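Probable sulfate-binding lipoprotein SubI (Mycobacterium tuberculosis, PDB 6DDN) probably binds sulfate outside the cell membrane and hands it to a transporter for uptake, as a lipoprotein of the prokaryotic sulfate-binding family. Local coordinates at residues 165-170 against 230-235; 141-146 against 250-255; 183-188 against 201-206; 59-64 against 217-222; 256-261 against 317-322. One frame throughout, in Å; residues are numbered along the deposited sequence.

Overall arrangement
Four of the five contacts belong to one lobe, and interaction 4 joins that lobe to the other across the bound sulfate. Interactions 1, 2 and 5 are pairings within one mixed sheet: strand 138-147, which carries interaction 2, lies beside strand 232-236 of interaction 1 and strand 257-267 of interaction 5. Interactions 1 and 2 are mostly buried and lined by branched aliphatic residues, whereas interaction 5 is partly buried, with lysines, a glutamine and two bound sulfates. Interaction 3 has no hydrogen bond between its helices; helix 177-190 packs Ala184 against both Val142 of interaction 2 and Phe259 of interaction 5. Interaction 4, nearest the centre of the chain, pairs direct packing with N-H groups binding an anion.

Interaction 1 of 5, residues 165-170 against 230-235; sequences IEVITP and GDVLIS
Glu166 and Asp231 meet through a side chain and a backbone: OD1 of Asp231 accepts the N-H of Glu166 at 2.9 Å, on the anti side of the carboxylate and 21° out of its plane. Asp231 CG lies anti to its own carbonyl carbon (chi1 -52°), which turns the carboxylate toward segment 165-170. The bond is returned by the backbone, since Glu166 O takes the N-H of Asp231 at 2.9 Å and, more weakly, that of Val232. An aspartate suits this place because its short side chain does the work of a main-chain acceptor where the strand has yet to begin. Further along, Ile168 N reaches Val232 O at 2.8 Å, and Ile234 N reaches Ile168 O at 3.0 Å.

The aliphatic groups divide between the two faces. Val167 and Val232 lie side by side, CG2 to CG1 at 3.7 Å, and CG1 of Val167 touches CD1 of Ile234. On the face of Ile168 and Leu233, CG2 of the isoleucine meets CD1 of the leucine at 3.8 Å, while CG1 and CD1 of Ile168 lie over Gly230, whose lack of a side chain lets them come so close. Val224 and Phe225 of helix 218-227 cover Ile168, and Phe144 backs Val232. Strand 167-168 runs parallel to strand 232-236, which follows helix 218-227, the layered alpha/beta build of a periplasmic binding-protein lobe.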
# COMPACT_ATOMS: atom_id res chain seq x y z
N ILE A 165 12.62 -6.14 21.22
CA ILE A 165 12.17 -6.25 19.84
C ILE A 165 12.09 -4.85 19.24
O ILE A 165 11.36 -3.99 19.75
CB ILE A 165 10.81 -6.96 19.75
CG1 ILE A 165 10.95 -8.44 20.14
CG2 ILE A 165 10.23 -6.84 18.35
CD1 ILE A 165 11.95 -9.20 19.30
N GLU A 166 12.85 -4.61 18.18
CA GLU A 166 12.78 -3.36 17.45
C GLU A 166 11.91 -3.54 16.22
O GLU A 166 12.12 -4.46 15.42
CB GLU A 166 14.17 -2.86 17.02
CG GLU A 166 14.07 -1.59 16.18
CD GLU A 166 15.38 -1.18 15.54
OE1 GLU A 166 16.36 -1.95 15.63
OE2 GLU A 166 15.42 -0.08 14.94
N VAL A 167 10.93 -2.65 16.07
CA VAL A 167 10.01 -2.67 14.95
C VAL A 167 10.49 -1.66 13.92
O VAL A 167 10.81 -0.51 14.27
CB VAL A 167 8.57 -2.36 15.40
CG1 VAL A 167 7.68 -2.11 14.19
CG2 VAL A 167 8.03 -3.49 16.25
N ILE A 168 10.55 -2.07 12.66
CA ILE A 168 10.86 -1.18 11.55
C ILE A 168 9.55 -0.81 10.87
O ILE A 168 8.82 -1.68 10.39
CB ILE A 168 11.83 -1.84 10.55
CG1 ILE A 168 13.08 -2.33 11.28
CG2 ILE A 168 12.20 -0.87 9.45
CD1 ILE A 168 13.80 -1.24 12.06
N THR A 169 9.25 0.50 10.85
CA THR A 169 8.06 1.02 10.19
C THR A 169 8.34 2.46 9.79
O THR A 169 9.01 3.19 10.55
CB THR A 169 6.82 0.94 11.10
OG1 THR A 169 5.70 1.53 10.43
CG2 THR A 169 7.07 1.66 12.42
N PRO A 170 7.88 2.90 8.62
CA PRO A 170 8.22 4.25 8.15
C PRO A 170 7.49 5.36 8.89
O PRO A 170 6.77 5.12 9.87
CB PRO A 170 7.82 4.21 6.67
CG PRO A 170 6.77 3.17 6.59
CD PRO A 170 7.15 2.13 7.60
N GLY A 230 16.56 -3.91 12.93
CA GLY A 230 15.24 -4.28 13.42
C GLY A 230 14.97 -5.78 13.35
O GLY A 230 15.55 -6.51 12.55
N ASP A 231 14.06 -6.22 14.20
CA ASP A 231 13.68 -7.63 14.29
C ASP A 231 12.41 -7.96 13.51
O ASP A 231 12.25 -9.11 13.08
CB ASP A 231 13.48 -8.04 15.75
CG ASP A 231 14.67 -7.67 16.61
OD1 ASP A 231 14.49 -6.86 17.55
OD2 ASP A 231 15.77 -8.17 16.34
N VAL A 232 11.52 -7.00 13.32
CA VAL A 232 10.29 -7.21 12.56
C VAL A 232 9.97 -5.93 11.81
O VAL A 232 10.02 -4.84 12.39
CB VAL A 232 9.12 -7.63 13.47
CG1 VAL A 232 9.04 -6.72 14.69
CG2 VAL A 232 7.80 -7.62 12.69
N LEU A 233 9.66 -6.06 10.53
CA LEU A 233 9.31 -4.93 9.68
C LEU A 233 7.83 -5.04 9.32
O LEU A 233 7.42 -6.01 8.67
CB LEU A 233 10.17 -4.91 8.41
CG LEU A 233 9.58 -4.20 7.19
CD1 LEU A 233 9.66 -2.69 7.35
CD2 LEU A 233 10.28 -4.65 5.92
N ILE A 234 7.04 -4.06 9.75
CA ILE A 234 5.64 -3.99 9.34
C ILE A 234 5.59 -3.46 7.92
O ILE A 234 6.16 -2.40 7.61
CB ILE A 234 4.84 -3.10 10.30
CG1 ILE A 234 5.33 -3.28 11.74
CG2 ILE A 234 3.37 -3.45 10.22
CD1 ILE A 234 4.47 -2.56 12.76
N SER A 235 4.92 -4.19 7.03
CA SER A 235 4.99 -3.89 5.61
C SER A 235 3.77 -4.45 4.91
O SER A 235 2.95 -5.16 5.50
CB SER A 235 6.28 -4.47 5.00
OG SER A 235 6.40 -4.11 3.64

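Interaction 2 of 5, residues 141-146 against 250-255; sequences VVTFVV and VQHVTP
Phe144 and Val253 form one of two hydrogen-bonded pairs that zip strand 138-147 to strand 250-253, an antiparallel pairing in the mixed sheet of one lobe. Phe144 N gives to Val253 O at 3.0 Å and Val253 N returns the bond to Phe144 O; the second such pair, Val146 with Gln251, is tied by Val146 N to Gln251 O at 2.7 Å. Between them Val145 and His252 make a non-hydrogen-bonded pair, where His252 CA lies 3.0 Å from Phe144 O in a CA-H...O contact.

Pro255, just past the strand, lies over one face of the Phe144 ring. Its CD stands 4.0 Å from the ring centroid and 13° off the normal, a CH-pi contact in which a polarised C-H next to the proline nitrogen meets the aromatic cloud. With CG of Phe144 anti to the carbonyl carbon (chi1 -63°), the ring extends beside the strand to meet the proline, and Trp157 packs edge-to-face with the same ring. As in other binding proteins of this class, the sheet is mixed: strand 138-147 also runs antiparallel to 232-236 and 257-267, while Val142 packs on helix 177-190 and Val145 on helix 237-245.

Next to Phe144, Thr143 OG1 comes to Thr254 OG1 at 3.3 Å, a weak bond with either hydroxyl as possible donor. The His252 ring brings CD2 to Thr143 OG1, which lies near the ring plane, while its ND1 bonds to Glu244. At the other end CG1 of Val146 rests on CG of Gln251 at 3.5 Å.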
# COMPACT_ATOMS: atom_id res chain seq x y z
N VAL A 141 -2.64 -6.61 2.58
CA VAL A 141 -2.90 -6.63 4.01
C VAL A 141 -1.60 -6.31 4.73
O VAL A 141 -0.50 -6.54 4.21
CB VAL A 141 -3.47 -7.98 4.49
CG1 VAL A 141 -4.85 -8.21 3.93
CG2 VAL A 141 -2.53 -9.11 4.10
N VAL A 142 -1.73 -5.78 5.95
CA VAL A 142 -0.56 -5.54 6.78
C VAL A 142 -0.01 -6.87 7.26
O VAL A 142 -0.75 -7.76 7.69
CB VAL A 142 -0.93 -4.61 7.95
CG1 VAL A 142 0.26 -4.40 8.85
CG2 VAL A 142 -1.46 -3.29 7.44
N THR A 143 1.31 -7.02 7.19
CA THR A 143 1.97 -8.25 7.58
C THR A 143 3.27 -7.93 8.31
O THR A 143 3.80 -6.83 8.21
CB THR A 143 2.25 -9.15 6.36
OG1 THR A 143 2.75 -10.42 6.81
CG2 THR A 143 3.28 -8.49 5.45
N PHE A 144 3.76 -8.92 9.05
CA PHE A 144 5.05 -8.83 9.72
C PHE A 144 6.11 -9.43 8.81
O PHE A 144 6.13 -10.64 8.58
CB PHE A 144 5.05 -9.59 11.05
CG PHE A 144 4.09 -9.06 12.07
CD1 PHE A 144 3.79 -7.72 12.14
CD2 PHE A 144 3.51 -9.92 12.99
CE1 PHE A 144 2.91 -7.24 13.09
CE2 PHE A 144 2.63 -9.45 13.94
CZ PHE A 144 2.33 -8.11 13.99
N VAL A 145 7.01 -8.59 8.29
CA VAL A 145 8.21 -9.13 7.66
C VAL A 145 9.17 -9.55 8.76
O VAL A 145 9.39 -8.82 9.73
CB VAL A 145 8.85 -8.12 6.70
CG1 VAL A 145 10.07 -8.74 6.04
CG2 VAL A 145 7.86 -7.72 5.63
N VAL A 146 9.73 -10.75 8.60
CA VAL A 146 10.46 -11.42 9.67
C VAL A 146 11.70 -12.06 9.05
O VAL A 146 11.76 -12.31 7.85
CB VAL A 146 9.57 -12.48 10.36
CG1 VAL A 146 9.61 -13.81 9.61
CG2 VAL A 146 9.95 -12.65 11.80
N VAL A 250 14.28 -13.52 4.22
CA VAL A 250 13.18 -13.08 5.08
C VAL A 250 11.96 -13.93 4.77
O VAL A 250 11.87 -14.58 3.72
CB VAL A 250 12.85 -11.59 4.89
CG1 VAL A 250 14.00 -10.71 5.38
CG2 VAL A 250 12.53 -11.30 3.44
N GLN A 251 11.02 -13.94 5.71
CA GLN A 251 9.68 -14.47 5.47
C GLN A 251 8.69 -13.54 6.15
O GLN A 251 9.06 -12.50 6.70
CB GLN A 251 9.55 -15.92 5.96
CG GLN A 251 10.39 -16.26 7.17
CD GLN A 251 10.53 -17.76 7.37
OE1 GLN A 251 11.25 -18.43 6.62
NE2 GLN A 251 9.84 -18.29 8.37
N HIS A 252 7.40 -13.89 6.11
CA HIS A 252 6.39 -13.03 6.71
C HIS A 252 5.29 -13.86 7.35
O HIS A 252 4.90 -14.91 6.84
CB HIS A 252 5.79 -12.06 5.68
CG HIS A 252 4.96 -12.72 4.62
ND1 HIS A 252 5.51 -13.31 3.50
CD2 HIS A 252 3.62 -12.88 4.51
CE1 HIS A 252 4.54 -13.80 2.75
NE2 HIS A 252 3.39 -13.56 3.34
N VAL A 253 4.81 -13.37 8.49
CA VAL A 253 3.65 -13.91 9.18
C VAL A 253 2.63 -12.79 9.33
O VAL A 253 2.97 -11.69 9.77
CB VAL A 253 4.02 -14.48 10.57
CG1 VAL A 253 2.95 -15.45 11.05
CG2 VAL A 253 5.38 -15.15 10.53
N THR A 254 1.39 -13.07 8.95
CA THR A 254 0.35 -12.07 9.14
C THR A 254 -0.29 -12.27 10.51
O THR A 254 -0.69 -13.39 10.85
CB THR A 254 -0.71 -12.18 8.06
OG1 THR A 254 -0.07 -12.21 6.77
CG2 THR A 254 -1.65 -10.98 8.11
N PRO A 255 -0.40 -11.22 11.33
CA PRO A 255 -1.04 -11.38 12.63
C PRO A 255 -2.48 -11.81 12.45
O PRO A 255 -3.10 -11.56 11.40
CB PRO A 255 -0.94 -9.97 13.24
CG PRO A 255 -0.79 -9.05 12.08
CD PRO A 255 -0.00 -9.82 11.07

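Interaction 3 of 5, residues 183-188 against 201-206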
# COMPACT_ATOMS: atom_id res chain seq x y z
N LEU A 183 -2.58 1.67 11.67
CA LEU A 183 -4.01 1.41 11.72
C LEU A 183 -4.30 -0.02 12.16
O LEU A 183 -5.23 -0.26 12.95
CB LEU A 183 -4.64 1.68 10.36
CG LEU A 183 -4.96 3.15 10.06
CD1 LEU A 183 -5.18 3.35 8.57
CD2 LEU A 183 -6.17 3.60 10.87
N ALA A 184 -3.53 -0.99 11.66
CA ALA A 184 -3.77 -2.39 12.00
C ALA A 184 -3.65 -2.65 13.50
O ALA A 184 -4.59 -3.23 14.08
CB ALA A 184 -2.84 -3.29 11.19
N PRO A 185 -2.56 -2.27 14.18
CA PRO A 185 -2.51 -2.53 15.63
C PRO A 185 -3.52 -1.72 16.41
O PRO A 185 -4.01 -2.19 17.45
CB PRO A 185 -1.07 -2.15 15.99
CG PRO A 185 -0.72 -1.11 15.01
CD PRO A 185 -1.35 -1.57 13.73
N TYR A 186 -3.86 -0.51 15.95
CA TYR A 186 -4.91 0.25 16.61
C TYR A 186 -6.25 -0.46 16.48
O TYR A 186 -6.95 -0.68 17.48
CB TYR A 186 -5.01 1.66 16.03
CG TYR A 186 -6.24 2.39 16.51
CD1 TYR A 186 -6.31 2.89 17.81
CD2 TYR A 186 -7.35 2.55 15.69
CE1 TYR A 186 -7.44 3.54 18.26
CE2 TYR A 186 -8.48 3.20 16.14
CZ TYR A 186 -8.52 3.69 17.42
OH TYR A 186 -9.65 4.34 17.87
N ALA A 187 -6.62 -0.83 15.26
CA ALA A 187 -7.88 -1.55 15.05
C ALA A 187 -7.90 -2.87 15.81
O ALA A 187 -8.94 -3.26 16.35
CB ALA A 187 -8.10 -1.78 13.55
N ALA A 188 -6.76 -3.56 15.87
CA ALA A 188 -6.71 -4.84 16.55
C ALA A 188 -6.87 -4.67 18.06
O ALA A 188 -7.71 -5.33 18.68
CB ALA A 188 -5.40 -5.56 16.22
N ASP A 201 -3.09 3.33 23.45
CA ASP A 201 -2.06 2.95 24.41
C ASP A 201 -1.14 1.86 23.86
O ASP A 201 0.04 1.81 24.22
CB ASP A 201 -2.71 2.49 25.72
CG ASP A 201 -3.31 3.64 26.50
OD1 ASP A 201 -3.39 4.76 25.95
OD2 ASP A 201 -3.70 3.43 27.67
N PHE A 202 -1.66 0.99 22.99
CA PHE A 202 -0.79 0.01 22.35
C PHE A 202 0.17 0.69 21.38
O PHE A 202 1.38 0.48 21.45
CB PHE A 202 -1.61 -1.05 21.63
CG PHE A 202 -0.77 -2.04 20.88
CD1 PHE A 202 -0.37 -1.80 19.58
CD2 PHE A 202 -0.37 -3.22 21.48
CE1 PHE A 202 0.42 -2.70 18.90
CE2 PHE A 202 0.41 -4.14 20.80
CZ PHE A 202 0.80 -3.87 19.50
N VAL A 203 -0.38 1.48 20.45
CA VAL A 203 0.45 2.23 19.51
C VAL A 203 1.45 3.10 20.27
O VAL A 203 2.61 3.24 19.87
CB VAL A 203 -0.43 3.07 18.57
CG1 VAL A 203 0.40 4.09 17.81
CG2 VAL A 203 -1.19 2.16 17.61
N ASN A 204 1.00 3.69 21.38
CA ASN A 204 1.88 4.47 22.25
C ASN A 204 3.11 3.66 22.65
O ASN A 204 4.25 4.08 22.44
CB ASN A 204 1.10 4.92 23.48
CG ASN A 204 1.49 6.30 23.95
OD1 ASN A 204 2.67 6.67 23.93
ND2 ASN A 204 0.50 7.08 24.37
N THR A 205 2.89 2.48 23.24
CA THR A 205 4.00 1.66 23.69
C THR A 205 4.80 1.10 22.52
O THR A 205 6.02 0.97 22.60
CB THR A 205 3.48 0.52 24.58
OG1 THR A 205 2.59 1.06 25.56
CG2 THR A 205 4.64 -0.18 25.28
N LEU A 206 4.12 0.79 21.42
CA LEU A 206 4.81 0.26 20.25
C LEU A 206 5.76 1.30 19.67
O LEU A 206 6.94 1.01 19.41
CB LEU A 206 3.80 -0.19 19.20
CG LEU A 206 4.37 -0.60 17.84
CD1 LEU A 206 5.10 -1.93 17.94
CD2 LEU A 206 3.27 -0.67 16.79
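Pro185 of helix 183-188 makes the closest approach to helix 201-206, its CB lying 3.3 Å from CE1 of Phe202 and meeting the aromatic ring obliquely. The proline nitrogen carries no hydrogen and makes no bond to the preceding turn, so the helix is kinked here; its CB points toward the partner helix, and CG also touches it. The phenylalanine meets the proline because its CG is anti to the backbone N (chi1 176°), which carries the ring toward helix 183-188. CG of Pro185 touches CG2 of Val203 at 4.2 Å and CD2 of Leu206 at 4.4 Å. A compact, rigid ring suits this place: it presents carbon to three residues of the other helix.

Tyr186 follows with a looser touch, its CB 4.2 Å from the same CG2 of Val203. The methyl CG2 therefore sits beside two successive residues, and a beta-branched valine suits such a spot by offering a blunt carbon surface close to its backbone. The phenol runs elsewhere, where OH bonds to Asn196 and the ring meets Phe336 edge-to-face.

No hydrogen bond crosses between the helices, whose short axes pass 9.1 Å apart at 138°; the fit is wholly apolar. Beyond it, Trp157 also packs on Pro185, Leu161 touches Phe202, and Leu183, Ala184 and Ala187 turn to Phe259 of strand 257-267, so helix 177-190 lies between helix 196-210 and the sheet.

Interaction 4 of 5, residues 59-64 against 217-222; sequences YAVPEP and SGREAT. With SO4 (sulfate ion), chain C.
Ala60 and Arg219 meet in an unexpected way: the carbonyl O of Ala60 sits over the face of the guanidinium, 3.6 Å above its plane and over its centre, instead of taking an N-H at the edge. The bends of Arg219 at chi2 (56°) and chi3 (39°) fold its chain back over the loop, with NH2 3.4 Å from CA of Val61. NH2 itself forms a salt bridge with Glu239, which would help to hold the guanidinium in this orientation. The methyl of Ala60 packs on CB of Ser217 at 3.5 Å; a small residue suits a place so near the bound anion.

That anion, a sulfate probably from the crystallisation liquor, links the two segments. Ala60 N gives to its O1 at 3.0 Å, and Gly218 N to its O3 at 2.8 Å. Gly218 opens helix 218-227, so the sulfate lies by the helix N-terminus, where the dipole would probably favour negative charge. Ser217 is the N-cap, its OG accepting from Glu220 N at 3.3 Å, so the OG serves the helix while the sulfate takes the glycine N-H. Tyr59 brings its ring edge to the sulfate, and Ser175 OG, Ser177 N and Tyr236 OH also bond to it. Whatever its source, the ion lies between the two lobes, and its neutral N-H and hydroxyl donors are consistent with the sulfate site of this family.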
# COMPACT_ATOMS: atom_id res chain seq x y z
N TYR A 59 3.50 5.23 -5.49
CA TYR A 59 4.14 5.21 -4.18
C TYR A 59 5.35 4.28 -4.19
O TYR A 59 5.88 3.97 -5.26
CB TYR A 59 3.13 4.83 -3.08
CG TYR A 59 2.46 3.48 -3.21
CD1 TYR A 59 1.54 3.22 -4.22
CD2 TYR A 59 2.72 2.47 -2.30
CE1 TYR A 59 0.92 1.99 -4.33
CE2 TYR A 59 2.10 1.24 -2.40
CZ TYR A 59 1.21 1.00 -3.42
OH TYR A 59 0.60 -0.23 -3.51
N ALA A 60 5.80 3.84 -3.01
CA ALA A 60 7.15 3.31 -2.89
C ALA A 60 7.28 1.84 -3.27
O ALA A 60 8.39 1.41 -3.59
CB ALA A 60 7.66 3.50 -1.46
N VAL A 61 6.21 1.06 -3.24
CA VAL A 61 6.36 -0.39 -3.40
C VAL A 61 5.54 -1.06 -4.51
O VAL A 61 5.63 -2.29 -4.62
CB VAL A 61 6.04 -1.10 -2.07
CG1 VAL A 61 6.88 -0.53 -0.93
CG2 VAL A 61 4.57 -0.99 -1.76
N PRO A 62 4.77 -0.37 -5.36
CA PRO A 62 3.93 -1.12 -6.31
C PRO A 62 4.65 -1.53 -7.59
O PRO A 62 4.00 -2.10 -8.48
CB PRO A 62 2.81 -0.12 -6.61
CG PRO A 62 3.51 1.17 -6.63
CD PRO A 62 4.61 1.08 -5.59
N GLU A 63 5.95 -1.27 -7.71
CA GLU A 63 6.67 -1.55 -8.95
C GLU A 63 6.56 -2.99 -9.44
O GLU A 63 6.40 -3.18 -10.66
CB GLU A 63 8.14 -1.16 -8.79
CG GLU A 63 8.98 -1.33 -10.05
CD GLU A 63 9.57 -2.73 -10.18
OE1 GLU A 63 9.54 -3.48 -9.19
OE2 GLU A 63 10.05 -3.07 -11.28
N PRO A 64 6.66 -4.03 -8.60
CA PRO A 64 6.58 -5.40 -9.14
C PRO A 64 5.31 -5.68 -9.93
O PRO A 64 5.35 -6.47 -10.88
CB PRO A 64 6.64 -6.27 -7.87
CG PRO A 64 7.44 -5.46 -6.93
CD PRO A 64 6.99 -4.04 -7.16
N SER A 217 9.82 5.82 3.55
CA SER A 217 8.83 5.06 2.79
C SER A 217 8.94 3.59 3.14
O SER A 217 9.92 3.14 3.75
CB SER A 217 9.00 5.28 1.29
OG SER A 217 10.24 4.76 0.83
N GLY A 218 7.92 2.83 2.75
CA GLY A 218 7.93 1.40 2.98
C GLY A 218 9.10 0.71 2.29
O GLY A 218 9.68 -0.24 2.82
N ARG A 219 9.47 1.20 1.10
CA ARG A 219 10.63 0.65 0.41
C ARG A 219 11.91 0.95 1.18
O ARG A 219 12.76 0.07 1.36
CB ARG A 219 10.71 1.22 -1.01
CG ARG A 219 11.98 0.85 -1.76
CD ARG A 219 12.19 -0.66 -1.83
NE ARG A 219 10.94 -1.39 -2.04
CZ ARG A 219 10.38 -1.60 -3.23
NH1 ARG A 219 10.97 -1.15 -4.32
NH2 ARG A 219 9.24 -2.26 -3.31
N GLU A 220 12.07 2.19 1.64
CA GLU A 220 13.21 2.53 2.48
C GLU A 220 13.21 1.72 3.77
O GLU A 220 14.27 1.37 4.29
CB GLU A 220 13.23 4.03 2.78
CG GLU A 220 13.49 4.91 1.57
CD GLU A 220 13.48 6.38 1.92
OE1 GLU A 220 13.29 6.71 3.11
OE2 GLU A 220 13.66 7.22 1.00
N ALA A 221 12.02 1.42 4.30
CA ALA A 221 11.94 0.57 5.49
C ALA A 221 12.38 -0.85 5.18
O ALA A 221 13.03 -1.50 6.00
CB ALA A 221 10.52 0.59 6.05
N THR A 222 12.02 -1.36 3.99
CA THR A 222 12.46 -2.69 3.59
C THR A 222 13.97 -2.74 3.42
O THR A 222 14.60 -3.74 3.79
CB THR A 222 11.77 -3.10 2.28
OG1 THR A 222 10.37 -2.81 2.35
CG2 THR A 222 11.97 -4.58 2.02
S SO4 C . 4.76 4.14 0.87
O1 SO4 C . 4.97 4.91 -0.35
O2 SO4 C . 4.77 2.71 0.54
O3 SO4 C . 5.83 4.41 1.83
O4 SO4 C . 3.48 4.50 1.47

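Interaction 5 of 5, residues 256-261 against 317-322; sequences PQTFKI and AKLWTI. With SO4 (sulfate ion), chain G; SO4 (sulfate ion), chain H.
Gln257 turns its CG anti to the carbonyl carbon (chi1 -55°) and Trp320 does the same (chi1 -67°), so the two side chains run side by side and the amide reaches the indole. OE1 of Gln257 accepts from NE1 of Trp320 at 2.7 Å, lying near the ring plane, with amide and ring planes 37° apart. Glutamine suits this place, long enough to span from its strand to the indole N-H.

The backbones pair in a parallel ladder: Thr258 N to Lys318 O at 3.0 Å, Trp320 N to Thr258 O at 2.8 Å, and Lys260 N to Trp320 O at 2.6 Å. The last carbonyl also lies over one face of the Phe259 ring, 3.5 Å above its plane and offset toward the rim. CD1 of that ring meets CB of Trp320 at 3.5 Å, and its CZ touches CD1 of Ile322. On the other face of the sheet Leu319 lays its CG against CB of Lys260, the lysine giving its aliphatic stem to the leucine.

At the start of strand 257-267 a sulfate, probably from the crystallisation liquor, accepts from Gln257 N at 3.1 Å and is also bound by Trp157 N. Phe259 and Trp320 turn to Ala184 and Ala187 of helix 177-190, whereas the lysine stems keep to the more open side. The chemistry implies aromatic groups packed inward, with the buried indole N-H satisfied by the Gln257 amide.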
# COMPACT_ATOMS: atom_id res chain seq x y z
N PRO A 256 -3.06 -12.49 13.45
CA PRO A 256 -4.45 -12.94 13.32
C PRO A 256 -5.42 -11.82 12.97
O PRO A 256 -6.32 -12.02 12.15
CB PRO A 256 -4.75 -13.55 14.70
CG PRO A 256 -3.41 -13.96 15.22
CD PRO A 256 -2.45 -12.92 14.72
N GLN A 257 -5.25 -10.65 13.57
CA GLN A 257 -5.97 -9.45 13.17
C GLN A 257 -5.03 -8.56 12.37
O GLN A 257 -3.93 -8.25 12.82
CB GLN A 257 -6.52 -8.70 14.38
CG GLN A 257 -7.39 -9.53 15.30
CD GLN A 257 -8.20 -8.67 16.25
OE1 GLN A 257 -8.93 -7.77 15.83
NE2 GLN A 257 -8.08 -8.93 17.55
N THR A 258 -5.47 -8.16 11.18
CA THR A 258 -4.69 -7.27 10.33
C THR A 258 -5.64 -6.31 9.63
O THR A 258 -6.87 -6.44 9.72
CB THR A 258 -3.84 -8.04 9.31
OG1 THR A 258 -2.89 -7.15 8.72
CG2 THR A 258 -4.72 -8.63 8.22
N PHE A 259 -5.06 -5.34 8.93
CA PHE A 259 -5.82 -4.29 8.27
C PHE A 259 -5.83 -4.50 6.76
O PHE A 259 -4.84 -4.96 6.18
CB PHE A 259 -5.25 -2.91 8.59
CG PHE A 259 -6.29 -1.82 8.62
CD1 PHE A 259 -7.02 -1.58 9.77
CD2 PHE A 259 -6.54 -1.05 7.49
CE1 PHE A 259 -7.98 -0.59 9.80
CE2 PHE A 259 -7.49 -0.06 7.52
CZ PHE A 259 -8.22 0.17 8.68
N LYS A 260 -6.95 -4.16 6.13
CA LYS A 260 -7.10 -4.29 4.69
C LYS A 260 -6.49 -3.07 4.00
O LYS A 260 -6.97 -1.95 4.19
CB LYS A 260 -8.57 -4.45 4.31
CG LYS A 260 -8.80 -4.69 2.82
CD LYS A 260 -10.21 -4.27 2.42
CE LYS A 260 -10.65 -4.98 1.14
NZ LYS A 260 -12.08 -4.71 0.83
N ILE A 261 -5.45 -3.29 3.22
CA ILE A 261 -4.78 -2.23 2.48
C ILE A 261 -5.47 -2.07 1.13
O ILE A 261 -5.66 -3.05 0.41
CB ILE A 261 -3.29 -2.53 2.31
CG1 ILE A 261 -2.61 -2.65 3.68
CG2 ILE A 261 -2.62 -1.45 1.46
CD1 ILE A 261 -1.11 -2.80 3.61
N ALA A 317 -7.76 -13.97 10.67
CA ALA A 317 -8.86 -14.14 11.60
C ALA A 317 -9.79 -12.94 11.59
O ALA A 317 -11.00 -13.08 11.79
CB ALA A 317 -8.33 -14.39 13.01
N LYS A 318 -9.25 -11.75 11.34
CA LYS A 318 -10.04 -10.53 11.31
C LYS A 318 -9.40 -9.54 10.36
O LYS A 318 -8.25 -9.13 10.57
CB LYS A 318 -10.17 -9.92 12.71
CG LYS A 318 -10.98 -8.64 12.74
CD LYS A 318 -12.39 -8.88 12.23
CE LYS A 318 -13.25 -7.65 12.38
NZ LYS A 318 -14.64 -7.91 11.91
N LEU A 319 -10.13 -9.15 9.32
CA LEU A 319 -9.66 -8.17 8.34
C LEU A 319 -10.34 -6.84 8.64
O LEU A 319 -11.51 -6.63 8.30
CB LEU A 319 -9.96 -8.63 6.92
CG LEU A 319 -9.34 -7.78 5.81
CD1 LEU A 319 -7.82 -7.80 5.91
CD2 LEU A 319 -9.79 -8.25 4.43
N TRP A 320 -9.61 -5.94 9.29
CA TRP A 320 -10.12 -4.61 9.58
C TRP A 320 -10.02 -3.73 8.34
O TRP A 320 -9.03 -3.79 7.60
CB TRP A 320 -9.34 -3.97 10.73
CG TRP A 320 -9.54 -4.65 12.05
CD1 TRP A 320 -8.62 -5.39 12.74
CD2 TRP A 320 -10.74 -4.66 12.84
NE1 TRP A 320 -9.18 -5.85 13.91
CE2 TRP A 320 -10.47 -5.42 13.99
CE3 TRP A 320 -12.01 -4.09 12.68
CZ2 TRP A 320 -11.43 -5.63 14.98
CZ3 TRP A 320 -12.96 -4.31 13.66
CH2 TRP A 320 -12.66 -5.07 14.80
N THR A 321 -11.05 -2.92 8.11
CA THR A 321 -11.09 -2.00 6.98
C THR A 321 -11.25 -0.57 7.47
O THR A 321 -11.69 -0.33 8.60
CB THR A 321 -12.24 -2.35 6.02
OG1 THR A 321 -13.49 -2.09 6.66
CG2 THR A 321 -12.17 -3.82 5.63
N ILE A 322 -10.90 0.38 6.60
CA ILE A 322 -11.05 1.79 6.94
C ILE A 322 -12.51 2.13 7.19
O ILE A 322 -12.82 3.06 7.94
CB ILE A 322 -10.43 2.68 5.84
CG1 ILE A 322 -9.88 3.97 6.44
CG2 ILE A 322 -11.44 2.99 4.75
CD1 ILE A 322 -8.66 3.77 7.30
S SO4 G . -3.63 -10.05 17.12
O1 SO4 G . -3.89 -9.26 15.93
O2 SO4 G . -2.19 -10.24 17.25
O3 SO4 G . -4.12 -9.34 18.30
O4 SO4 G . -4.30 -11.34 17.00
S SO4 H . -13.20 -10.66 8.39
O1 SO4 H . -13.57 -10.20 7.05
O2 SO4 H . -12.40 -11.88 8.27
O3 SO4 H . -12.42 -9.63 9.07
O4 SO4 H . -14.41 -10.94 9.17